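Local coordinates for pyocin-S2 immunity protein (Pseudomonas aeruginosa, PDB 4QKO) that probably protects the cell that makes pyocin S2 from its own toxin by binding to the HNH nuclease domain of the pyocin, at residues Y8-I20 with H34-E46. Numbering follows the deposited sequence.
Sequences YTEKEFLEFVKDI and HIQAVLEFKKLTE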
ATOM      1  N   TYR A   8       9.136  23.395  -8.364  1.00 31.29           N
ATOM      2  CA  TYR A   8       7.718  23.352  -8.589  1.00 28.98           C
ATOM      3  C   TYR A   8       7.081  24.641  -8.148  1.00 30.05           C
ATOM      4  O   TYR A   8       7.428  25.166  -7.086  1.00 33.26           O
ATOM      5  CB  TYR A   8       7.108  22.246  -7.741  1.00 31.43           C
ATOM      6  CG  TYR A   8       7.443  20.853  -8.177  1.00 30.04           C
ATOM      7  CD1 TYR A   8       8.701  20.288  -7.928  1.00 31.60           C
ATOM      8  CD2 TYR A   8       6.499  20.094  -8.821  1.00 31.18           C
ATOM      9  CE1 TYR A   8       8.997  18.973  -8.306  1.00 32.27           C
ATOM     10  CE2 TYR A   8       6.776  18.798  -9.214  1.00 32.86           C
ATOM     11  CZ  TYR A   8       8.032  18.251  -8.963  1.00 34.12           C
ATOM     12  OH  TYR A   8       8.274  16.983  -9.371  1.00 36.36           O
ATOM     13  N   THR A   9       6.108  25.134  -8.890  1.00 29.34           N
ATOM     14  CA  THR A   9       5.117  25.967  -8.264  1.00 29.88           C
ATOM     15  C   THR A   9       4.232  25.114  -7.379  1.00 28.20           C
ATOM     16  O   THR A   9       4.137  23.907  -7.584  1.00 26.80           O
ATOM     17  CB  THR A   9       4.207  26.670  -9.258  1.00 30.65           C
ATOM     18  OG1 THR A   9       3.423  25.720  -9.964  1.00 29.78           O
ATOM     19  CG2 THR A   9       5.033  27.464 -10.258  1.00 32.83           C
ATOM     20  N   GLU A  10       3.552  25.758  -6.431  1.00 28.13           N
ATOM     21  CA  GLU A  10       2.550  25.086  -5.605  1.00 28.75           C
ATOM     22  C   GLU A  10       1.492  24.367  -6.457  1.00 29.87           C
ATOM     23  O   GLU A  10       1.156  23.219  -6.170  1.00 28.36           O
ATOM     24  CB  GLU A  10       1.861  26.058  -4.652  1.00 30.97           C
ATOM     25  CG  GLU A  10       1.040  25.374  -3.582  1.00 30.77           C
ATOM     26  CD  GLU A  10       0.406  26.333  -2.588  1.00 32.70           C
ATOM     27  OE1 GLU A  10      -0.661  26.001  -2.005  1.00 29.99           O
ATOM     28  OE2 GLU A  10       0.992  27.411  -2.348  1.00 33.78           O
ATOM     29  N   LYS A  11       0.973  25.025  -7.511  1.00 28.67           N
ATOM     30  CA  LYS A  11      -0.003  24.374  -8.395  1.00 30.77           C
ATOM     31  C   LYS A  11       0.544  23.102  -9.073  1.00 28.40           C
ATOM     32  O   LYS A  11      -0.198  22.078  -9.181  1.00 27.65           O
ATOM     33  CB  LYS A  11      -0.524  25.375  -9.433  1.00 38.12           C
ATOM     34  CG  LYS A  11      -1.619  24.829 -10.327  1.00 43.47           C
ATOM     35  CD  LYS A  11      -1.046  24.129 -11.556  1.00 51.91           C
ATOM     36  CE  LYS A  11      -1.023  25.070 -12.754  1.00 55.93           C
ATOM     37  NZ  LYS A  11      -2.406  25.442 -13.159  1.00 58.38           N
ATOM     38  N   GLU A  12       1.804  23.151  -9.525  1.00 24.97           N
ATOM     39  CA  GLU A  12       2.492  21.992 -10.111  1.00 25.71           C
ATOM     40  C   GLU A  12       2.676  20.866  -9.099  1.00 24.26           C
ATOM     41  O   GLU A  12       2.586  19.678  -9.413  1.00 22.80           O
ATOM     42  CB  GLU A  12       3.866  22.312 -10.665  1.00 28.49           C
ATOM     43  CG  GLU A  12       3.853  23.132 -11.982  1.00 31.35           C
ATOM     44  CD  GLU A  12       5.218  23.780 -12.398  1.00 36.95           C
ATOM     45  OE1 GLU A  12       6.179  23.881 -11.576  1.00 32.49           O
ATOM     46  OE2 GLU A  12       5.322  24.212 -13.604  1.00 39.17           O
ATOM     47  N   PHE A  13       3.043  21.242  -7.886  1.00 22.93           N
ATOM     48  CA  PHE A  13       3.234  20.209  -6.877  1.00 22.75           C
ATOM     49  C   PHE A  13       1.896  19.567  -6.482  1.00 20.58           C
ATOM     50  O   PHE A  13       1.833  18.389  -6.284  1.00 20.89           O
ATOM     51  CB  PHE A  13       3.904  20.772  -5.632  1.00 21.66           C
ATOM     52  CG  PHE A  13       4.325  19.710  -4.690  1.00 21.87           C
ATOM     53  CD1 PHE A  13       5.340  18.854  -5.047  1.00 21.27           C
ATOM     54  CD2 PHE A  13       3.691  19.542  -3.470  1.00 22.74           C
ATOM     55  CE1 PHE A  13       5.760  17.847  -4.188  1.00 24.22           C
ATOM     56  CE2 PHE A  13       4.125  18.542  -2.590  1.00 23.40           C
ATOM     57  CZ  PHE A  13       5.146  17.684  -2.965  1.00 22.31           C
ATOM     58  N   LEU A  14       0.836  20.368  -6.402  1.00 21.90           N
ATOM     59  CA  LEU A  14      -0.501  19.864  -6.118  1.00 22.76           C
ATOM     60  C   LEU A  14      -0.904  18.874  -7.198  1.00 24.52           C
ATOM     61  O   LEU A  14      -1.427  17.795  -6.876  1.00 21.77           O
ATOM     62  CB  LEU A  14      -1.528  21.006  -5.929  1.00 23.54           C
ATOM     63  CG  LEU A  14      -2.973  20.588  -5.835  1.00 26.81           C
ATOM     64  CD1 LEU A  14      -3.266  19.832  -4.563  1.00 26.69           C
ATOM     65  CD2 LEU A  14      -3.875  21.800  -5.952  1.00 31.35           C
ATOM     66  N   GLU A  15      -0.652  19.206  -8.456  0.50 24.63           N
ATOM     67  CA  GLU A  15      -1.038  18.288  -9.527  0.50 26.68           C
ATOM     68  C   GLU A  15      -0.241  16.942  -9.491  0.50 24.47           C
ATOM     69  O   GLU A  15      -0.813  15.875  -9.718  0.50 26.31           O
ATOM     70  CB  GLU A  15      -0.926  18.995 -10.865  0.50 28.93           C
ATOM     71  CG  GLU A  15      -1.537  20.410 -10.897  0.50 31.72           C
ATOM     72  CD  GLU A  15      -2.771  20.635 -10.000  0.50 32.97           C
ATOM     73  OE1 GLU A  15      -3.536  19.664  -9.734  0.50 37.26           O
ATOM     74  OE2 GLU A  15      -3.000  21.798  -9.592  0.50 29.92           O
ATOM     75  N   PHE A  16       1.047  16.974  -9.159  1.00 22.61           N
ATOM     76  CA  PHE A  16       1.821  15.750  -8.905  1.00 21.61           C
ATOM     77  C   PHE A  16       1.223  14.952  -7.716  1.00 20.26           C
ATOM     78  O   PHE A  16       0.962  13.734  -7.834  1.00 20.61           O
ATOM     79  CB  PHE A  16       3.211  16.131  -8.565  1.00 22.39           C
ATOM     80  CG  PHE A  16       4.152  15.008  -8.212  1.00 23.18           C
ATOM     81  CD1 PHE A  16       4.388  13.948  -9.073  1.00 25.68           C
ATOM     82  CD2 PHE A  16       4.898  15.076  -7.020  1.00 25.75           C
ATOM     83  CE1 PHE A  16       5.339  12.946  -8.754  1.00 26.67           C
ATOM     84  CE2 PHE A  16       5.881  14.101  -6.709  1.00 24.33           C
ATOM     85  CZ  PHE A  16       6.105  13.040  -7.575  1.00 25.87           C
ATOM     86  N   VAL A  17       0.931  15.634  -6.592  1.00 18.93           N
ATOM     87  CA  VAL A  17       0.364  14.903  -5.442  1.00 18.39           C
ATOM     88  C   VAL A  17      -1.040  14.317  -5.767  1.00 19.42           C
ATOM     89  O   VAL A  17      -1.354  13.185  -5.405  1.00 18.89           O
ATOM     90  CB  VAL A  17       0.304  15.851  -4.223  1.00 18.60           C
ATOM     91  CG1 VAL A  17      -0.417  15.148  -3.131  1.00 19.18           C
ATOM     92  CG2 VAL A  17       1.709  16.269  -3.768  1.00 17.84           C
ATOM     93  N   LYS A  18      -1.869  15.067  -6.489  1.00 20.53           N
ATOM     94  CA  LYS A  18      -3.191  14.578  -6.879  1.00 25.16           C
ATOM     95  C   LYS A  18      -3.019  13.361  -7.756  1.00 22.88           C
ATOM     96  O   LYS A  18      -3.779  12.393  -7.596  1.00 23.58           O
ATOM     97  CB  LYS A  18      -4.008  15.543  -7.737  1.00 31.21           C
ATOM     98  CG  LYS A  18      -4.836  16.661  -7.136  1.00 41.11           C
ATOM     99  CD  LYS A  18      -5.665  17.286  -8.274  1.00 50.05           C
ATOM    100  CE  LYS A  18      -5.810  18.814  -8.186  1.00 57.39           C
ATOM    101  NZ  LYS A  18      -6.938  19.215  -7.304  1.00 60.22           N
ATOM    102  N   ASP A  19      -2.041  13.383  -8.669  1.00 22.54           N
ATOM    103  CA  ASP A  19      -1.757  12.205  -9.504  1.00 23.86           C
ATOM    104  C   ASP A  19      -1.375  10.972  -8.728  1.00 24.18           C
ATOM    105  O   ASP A  19      -1.860   9.863  -9.021  1.00 21.17           O
ATOM    106  CB  ASP A  19      -0.697  12.480 -10.570  1.00 26.34           C
ATOM    107  CG  ASP A  19      -1.215  13.448 -11.688  1.00 28.04           C
ATOM    108  OD1 ASP A  19      -2.447  13.505 -11.919  1.00 29.23           O
ATOM    109  OD2 ASP A  19      -0.385  14.167 -12.323  1.00 31.77           O
ATOM    110  N   ILE A  20      -0.491  11.149  -7.755  1.00 21.66           N
ATOM    111  CA  ILE A  20      -0.135  10.013  -6.883  1.00 20.75           C
ATOM    112  C   ILE A  20      -1.352   9.532  -6.087  1.00 19.53           C
ATOM    113  O   ILE A  20      -1.656   8.329  -6.070  1.00 18.83           O
ATOM    114  CB  ILE A  20       0.980  10.392  -5.874  1.00 19.15           C
ATOM    115  CG1 ILE A  20       2.244  10.698  -6.637  1.00 19.96           C
ATOM    116  CG2 ILE A  20       1.164   9.264  -4.883  1.00 20.20           C
ATOM    117  CD1 ILE A  20       3.437  11.165  -5.811  1.00 20.04           C
ATOM    118  N   HIS A  34       4.232   3.922  -9.990  1.00 24.89           N
ATOM    119  CA  HIS A  34       3.640   4.601  -8.842  1.00 23.45           C
ATOM    120  C   HIS A  34       4.572   4.564  -7.633  1.00 23.09           C
ATOM    121  O   HIS A  34       4.675   5.549  -6.884  1.00 23.72           O
ATOM    122  CB  HIS A  34       2.300   3.934  -8.470  1.00 21.55           C
ATOM    123  CG  HIS A  34       1.461   4.743  -7.568  1.00 20.54           C
ATOM    124  ND1 HIS A  34       1.523   4.600  -6.196  1.00 20.27           N
ATOM    125  CD2 HIS A  34       0.533   5.695  -7.813  1.00 22.12           C
ATOM    126  CE1 HIS A  34       0.668   5.436  -5.641  1.00 21.65           C
ATOM    127  NE2 HIS A  34       0.042   6.112  -6.598  1.00 21.51           N
ATOM    128  N   ILE A  35       5.201   3.433  -7.400  1.00 22.42           N
ATOM    129  CA  ILE A  35       6.101   3.315  -6.269  1.00 23.97           C
ATOM    130  C   ILE A  35       7.213   4.331  -6.386  1.00 27.24           C
ATOM    131  O   ILE A  35       7.591   4.990  -5.387  1.00 24.17           O
ATOM    132  CB  ILE A  35       6.666   1.883  -6.096  1.00 24.47           C
ATOM    133  CG1 ILE A  35       5.585   0.917  -5.608  1.00 24.79           C
ATOM    134  CG2 ILE A  35       7.819   1.883  -5.084  1.00 26.07           C
ATOM    135  CD1 ILE A  35       5.887  -0.567  -5.731  1.00 25.64           C
ATOM    136  N   GLN A  36       7.739   4.480  -7.606  1.00 26.13           N
ATOM    137  CA  GLN A  36       8.772   5.479  -7.861  1.00 30.38           C
ATOM    138  C   GLN A  36       8.349   6.887  -7.581  1.00 26.82           C
ATOM    139  O   GLN A  36       9.102   7.660  -6.986  1.00 29.24           O
ATOM    140  CB  GLN A  36       9.286   5.375  -9.305  1.00 35.25           C
ATOM    141  CG  GLN A  36      10.234   4.216  -9.411  1.00 40.90           C
ATOM    142  CD  GLN A  36      11.364   4.356  -8.383  1.00 48.51           C
ATOM    143  OE1 GLN A  36      12.053   5.405  -8.347  1.00 51.33           O
ATOM    144  NE2 GLN A  36      11.534   3.318  -7.505  1.00 47.03           N
ATOM    145  N   ALA A  37       7.127   7.218  -7.949  1.00 22.51           N
ATOM    146  CA  ALA A  37       6.609   8.554  -7.676  1.00 21.68           C
ATOM    147  C   ALA A  37       6.434   8.792  -6.150  1.00 21.46           C
ATOM    148  O   ALA A  37       6.743   9.851  -5.661  1.00 21.50           O
ATOM    149  CB  ALA A  37       5.298   8.702  -8.358  1.00 22.31           C
ATOM    150  N   VAL A  38       5.940   7.804  -5.406  1.00 21.43           N
ATOM    151  CA  VAL A  38       5.881   7.888  -3.955  1.00 22.46           C
ATOM    152  C   VAL A  38       7.295   8.131  -3.347  1.00 23.71           C
ATOM    153  O   VAL A  38       7.450   9.003  -2.502  1.00 21.89           O
ATOM    154  CB  VAL A  38       5.218   6.692  -3.341  1.00 22.08           C
ATOM    155  CG1 VAL A  38       5.340   6.737  -1.808  1.00 21.81           C
ATOM    156  CG2 VAL A  38       3.746   6.702  -3.675  1.00 21.59           C
ATOM    157  N   LEU A  39       8.296   7.402  -3.814  1.00 25.52           N
ATOM    158  CA  LEU A  39       9.713   7.586  -3.356  1.00 28.51           C
ATOM    159  C   LEU A  39      10.211   8.931  -3.745  1.00 27.45           C
ATOM    160  O   LEU A  39      10.803   9.621  -2.920  1.00 29.33           O
ATOM    161  CB  LEU A  39      10.605   6.477  -3.898  1.00 30.55           C
ATOM    162  CG  LEU A  39      10.325   5.061  -3.311  1.00 31.98           C
ATOM    163  CD1 LEU A  39      11.107   3.966  -4.047  1.00 34.45           C
ATOM    164  CD2 LEU A  39      10.618   4.949  -1.804  1.00 33.25           C
ATOM    165  N   GLU A  40       9.868   9.394  -4.943  1.00 28.09           N
ATOM    166  CA  GLU A  40      10.165  10.769  -5.347  1.00 28.87           C
ATOM    167  C   GLU A  40       9.489  11.836  -4.434  1.00 26.88           C
ATOM    168  O   GLU A  40      10.142  12.809  -4.074  1.00 25.62           O
ATOM    169  CB  GLU A  40       9.809  11.028  -6.815  1.00 34.30           C
ATOM    170  CG  GLU A  40      10.811  10.414  -7.770  1.00 42.67           C
ATOM    171  CD  GLU A  40      10.507  10.543  -9.292  1.00 50.75           C
ATOM    172  OE1 GLU A  40      10.211  11.672  -9.774  1.00 62.20           O
ATOM    173  OE2 GLU A  40      10.676   9.524 -10.024  1.00 44.89           O
ATOM    174  N   PHE A  41       8.202  11.647  -4.106  1.00 23.98           N
ATOM    175  CA  PHE A  41       7.487  12.511  -3.178  1.00 22.64           C
ATOM    176  C   PHE A  41       8.234  12.611  -1.859  1.00 21.01           C
ATOM    177  O   PHE A  41       8.419  13.720  -1.345  1.00 20.99           O
ATOM    178  CB  PHE A  41       6.063  11.980  -2.976  1.00 21.60           C
ATOM    179  CG  PHE A  41       5.278  12.638  -1.916  1.00 20.17           C
ATOM    180  CD1 PHE A  41       4.574  13.817  -2.163  1.00 20.57           C
ATOM    181  CD2 PHE A  41       5.193  12.083  -0.651  1.00 19.86           C
ATOM    182  CE1 PHE A  41       3.808  14.415  -1.161  1.00 21.68           C
ATOM    183  CE2 PHE A  41       4.418  12.690   0.353  1.00 21.19           C
ATOM    184  CZ  PHE A  41       3.733  13.856   0.118  1.00 19.60           C
ATOM    185  N   LYS A  42       8.577  11.493  -1.297  1.00 21.36           N
ATOM    186  CA  LYS A  42       9.251  11.476   0.051  1.00 24.43           C
ATOM    187  C   LYS A  42      10.532  12.278  -0.007  1.00 26.47           C
ATOM    188  O   LYS A  42      10.826  13.136   0.866  1.00 23.19           O
ATOM    189  CB  LYS A  42       9.608  10.047   0.422  1.00 25.19           C
ATOM    190  CG  LYS A  42       8.434   9.244   0.875  1.00 28.44           C
ATOM    191  CD  LYS A  42       8.651   7.740   0.832  1.00 31.54           C
ATOM    192  CE  LYS A  42       9.938   7.260   1.442  1.00 35.30           C
ATOM    193  NZ  LYS A  42       9.781   7.199   2.926  1.00 37.35           N
ATOM    194  N   LYS A  43      11.293  12.059  -1.084  1.00 28.57           N
ATOM    195  CA  LYS A  43      12.520  12.848  -1.343  1.00 33.22           C
ATOM    196  C   LYS A  43      12.289  14.339  -1.520  1.00 31.03           C
ATOM    197  O   LYS A  43      13.007  15.180  -0.960  1.00 27.97           O
ATOM    198  CB  LYS A  43      13.256  12.359  -2.613  1.00 39.90           C
ATOM    199  CG  LYS A  43      14.260  11.244  -2.412  1.00 46.30           C
ATOM    200  CD  LYS A  43      15.602  11.505  -3.133  1.00 52.89           C
ATOM    201  CE  LYS A  43      15.526  12.025  -4.588  1.00 58.08           C
ATOM    202  NZ  LYS A  43      15.114  11.002  -5.610  1.00 58.64           N
ATOM    203  N   LEU A  44      11.319  14.696  -2.333  1.00 26.69           N
ATOM    204  CA  LEU A  44      11.074  16.097  -2.590  1.00 26.44           C
ATOM    205  C   LEU A  44      10.658  16.879  -1.330  1.00 24.11           C
ATOM    206  O   LEU A  44      11.095  18.013  -1.144  1.00 25.32           O
ATOM    207  CB  LEU A  44       9.950  16.289  -3.597  1.00 27.38           C
ATOM    208  CG  LEU A  44      10.104  16.605  -5.068  1.00 35.51           C
ATOM    209  CD1 LEU A  44      11.472  17.135  -5.442  1.00 37.23           C
ATOM    210  CD2 LEU A  44       9.688  15.441  -5.940  1.00 34.21           C
ATOM    211  N   THR A  45       9.746  16.309  -0.519  1.00 21.44           N
ATOM    212  CA  THR A  45       9.154  17.093   0.581  1.00 21.20           C
ATOM    213  C   THR A  45      10.169  17.214   1.704  1.00 22.83           C
ATOM    214  O   THR A  45      10.135  18.207   2.435  1.00 22.64           O
ATOM    215  CB  THR A  45       7.926  16.440   1.195  1.00 21.25           C
ATOM    216  OG1 THR A  45       8.275  15.132   1.573  1.00 21.18           O
ATOM    217  CG2 THR A  45       6.725  16.326   0.192  1.00 21.49           C
ATOM    218  N   GLU A  46      11.009  16.190   1.884  1.00 21.19           N
ATOM    219  CA  GLU A  46      11.901  16.115   3.033  1.00 25.28           C
ATOM    220  C   GLU A  46      11.135  16.035   4.347  1.00 25.04           C
ATOM    221  O   GLU A  46      11.727  16.203   5.412  1.00 24.65           O
ATOM    222  CB  GLU A  46      12.910  17.287   3.092  1.00 26.30           C
ATOM    223  CG  GLU A  46      13.754  17.332   1.841  1.00 29.39           C
ATOM    224  CD  GLU A  46      14.665  18.574   1.712  1.00 34.40           C
ATOM    225  OE1 GLU A  46      15.847  18.346   1.405  1.00 39.56           O
ATOM    226  OE2 GLU A  46      14.210  19.735   1.864  1.00 35.31           O
TER
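Ile20 and Val17 of helix 10-20 face His34 and Phe41 of helix 34-45 across axes 10.6 Å apart, the helices running roughly antiparallel at 138°. Three knobs fill holes: Phe16 enters among Ala37, Glu40, Phe41 and Leu44, Ile20 among His34, Ala37, Val38 and Phe41, and in return Phe41 among Phe13, Phe16, Val17 and Ile20. A chi1 of 177° sets the Phe16 ring beside its own carbonyl carbon, with CE2 4.1 Å from Leu44 CD2 and CZ near Ala37 O; Glu40 CB meets the ring edge, and Ile20 CD1, one turn on in the same helix, lies over one face toward the rim. Ile20 divides its branches, CD1 against Phe41 CB (3.9 Å) and CG2 against Val38 CG2 (3.8 Å). Val17 CG2 and Phe13 CZ both touch Phe41 CE1, at 3.8 and 4.0 Å; the Phe13 and Phe41 side chains cross at about a right angle. At one end His34 NE2 donates a nearly straight bond to Ile20 O (2.8 Å, 167°), the oxygen sitting at the ring edge, in the imidazole plane, while ND1 bonds Tyr85 OH of the pyocin S2 chain, linking core to toxin interface. Within this helical immunity-protein fold, helix 52-55 packs on Ile20, His34 and Phe41, and helix 65-78 touches Phe41 through Val68 and Thr45 through Val72.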